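PDB 2HEK: hypothetical protein from Aquifex aeolicus, which is of unknown function but binds zinc and GDP, and as an HD-domain protein may act as a dGTPase. Local coordinates for residues K72-E75 against L76-A80. Residues are numbered along the deposited sequence; the frame is centred on the assembly and turned at random.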
loop_
_atom_site.group_PDB
_atom_site.type_symbol
_atom_site.label_atom_id
_atom_site.label_comp_id
_atom_site.label_asym_id
_atom_site.label_seq_id
_atom_site.Cartn_x
_atom_site.Cartn_y
_atom_site.Cartn_z
ATOM N N LYS A 72 -9.380 30.589 10.122
ATOM C CA LYS A 72 -9.345 31.888 9.450
ATOM C C LYS A 72 -7.926 32.216 8.977
ATOM O O LYS A 72 -7.686 32.490 7.793
ATOM C CB LYS A 72 -9.859 32.956 10.441
ATOM C CG LYS A 72 -10.153 34.336 9.875
ATOM C CD LYS A 72 -10.962 35.165 10.903
ATOM C CE LYS A 72 -10.953 36.669 10.565
ATOM N NZ LYS A 72 -11.856 37.499 11.451
ATOM N N GLU A 73 -6.981 32.151 9.900
ATOM C CA GLU A 73 -5.619 32.585 9.619
ATOM C C GLU A 73 -4.797 31.437 9.043
ATOM O O GLU A 73 -3.715 31.140 9.542
ATOM C CB GLU A 73 -4.953 33.098 10.912
ATOM C CG GLU A 73 -5.713 34.257 11.642
ATOM C CD GLU A 73 -4.795 34.937 12.628
ATOM O OE1 GLU A 73 -3.833 35.608 12.179
ATOM O OE2 GLU A 73 -4.972 34.748 13.852
ATOM N N LYS A 74 -5.322 30.779 8.024
ATOM C CA LYS A 74 -4.673 29.590 7.446
ATOM C C LYS A 74 -3.266 29.882 6.912
ATOM O O LYS A 74 -2.310 29.162 7.223
ATOM C CB LYS A 74 -5.573 28.986 6.358
ATOM C CG LYS A 74 -4.946 27.786 5.581
ATOM C CD LYS A 74 -5.979 27.057 4.695
ATOM C CE LYS A 74 -6.599 27.967 3.637
ATOM N NZ LYS A 74 -7.300 27.143 2.586
ATOM N N GLU A 75 -3.109 30.937 6.124
ATOM C CA GLU A 75 -1.794 31.156 5.503
ATOM C C GLU A 75 -0.728 31.379 6.559
ATOM O O GLU A 75 0.392 30.877 6.451
ATOM C CB GLU A 75 -1.820 32.297 4.478
ATOM C CG GLU A 75 -0.428 32.566 3.825
ATOM C CD GLU A 75 0.080 31.421 2.918
ATOM O OE1 GLU A 75 -0.646 30.401 2.691
ATOM O OE2 GLU A 75 1.211 31.568 2.417
ATOM N N LEU A 76 -1.088 32.084 7.625
ATOM C CA LEU A 76 -0.076 32.441 8.614
ATOM C C LEU A 76 0.386 31.193 9.363
ATOM O O LEU A 76 1.574 31.038 9.632
ATOM C CB LEU A 76 -0.628 33.480 9.609
ATOM C CG LEU A 76 0.372 33.856 10.690
ATOM C CD1 LEU A 76 1.488 34.709 10.065
ATOM C CD2 LEU A 76 -0.320 34.595 11.819
ATOM N N VAL A 77 -0.565 30.322 9.733
ATOM C CA VAL A 77 -0.209 29.114 10.479
ATOM C C VAL A 77 0.556 28.161 9.547
ATOM O O VAL A 77 1.467 27.492 10.002
ATOM C CB VAL A 77 -1.426 28.452 11.184
ATOM C CG1 VAL A 77 -2.395 27.902 10.205
ATOM C CG2 VAL A 77 -0.980 27.293 12.114
ATOM N N LYS A 78 0.225 28.143 8.250
ATOM C CA LYS A 78 0.944 27.294 7.290
ATOM C C LYS A 78 2.380 27.747 7.237
ATOM O O LYS A 78 3.320 26.918 7.245
ATOM C CB LYS A 78 0.342 27.358 5.879
ATOM C CG LYS A 78 -0.950 26.510 5.711
ATOM C CD LYS A 78 -1.694 26.915 4.435
ATOM C CE LYS A 78 -0.774 26.883 3.169
ATOM N NZ LYS A 78 -1.533 27.364 1.935
ATOM N N LEU A 79 2.580 29.061 7.197
ATOM C CA LEU A 79 3.970 29.530 7.166
ATOM C C LEU A 79 4.662 29.264 8.487
ATOM O O LEU A 79 5.846 28.959 8.496
ATOM C CB LEU A 79 4.081 31.017 6.728
ATOM C CG LEU A 79 3.576 31.340 5.309
ATOM C CD1 LEU A 79 3.709 32.861 4.941
ATOM C CD2 LEU A 79 4.268 30.462 4.249
ATOM N N ALA A 80 3.950 29.380 9.619
ATOM C CA ALA A 80 4.562 29.025 10.901
ATOM C C ALA A 80 5.017 27.552 10.871
ATOM O O ALA A 80 6.082 27.210 11.408
ATOM C CB ALA A 80 3.555 29.265 12.064
#
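Lys-78 extends outward from its helix, leaning back past Lys-74 and Glu-75. Its CB lies 3.5 Å from Lys-74 O, and CG stays beside the same carbonyl oxygen. CD then packs against Lys-74 CG at 3.6 Å, where the two lysine stems lie side by side and point the same way. A bend at chi3 (53°) turns CE away from that stem and toward Glu-75 OE1. NZ ends 3.3 Å from Glu-75 OE1, in a salt bridge whose hydrogen bond is weak. Its stronger partner is Glu-63 of helix 51-69, so the ammonium joins two carboxylates. With an alanine here, Glu-75 and Glu-63 would probably lose the positive charge they share, and the Lys-74 stem its neighbour.

Glu-75 bends at chi2 (67°), which carries its carboxylate forward along the outside of the helix, across Lys-78 and Leu-79. OE1 faces Lys-78, while OE2 rests on the Leu-79 branch, 3.7 Å from CD2. Two residues before Glu-75, Glu-73 lies alongside Leu-76, with OE1 3.7 Å from Leu-76 CD2; its OE2 pairs with Arg-133.

Along the backbone, Val-77 N, Lys-78 N and Leu-79 N donate to the carbonyl oxygens of Glu-73, Lys-74 and Glu-75. The Val-77 N to Glu-73 O bond is the longest of these three, at 3.3 Å. Val-77 meets helix 51-69, and Leu-76 meets helix 128-139. This is the N-terminal turn of an alpha helix, with Glu-73 at the N-cap position and an i to i+3 salt bridge on its flank, set among the packed helices of the HD domain.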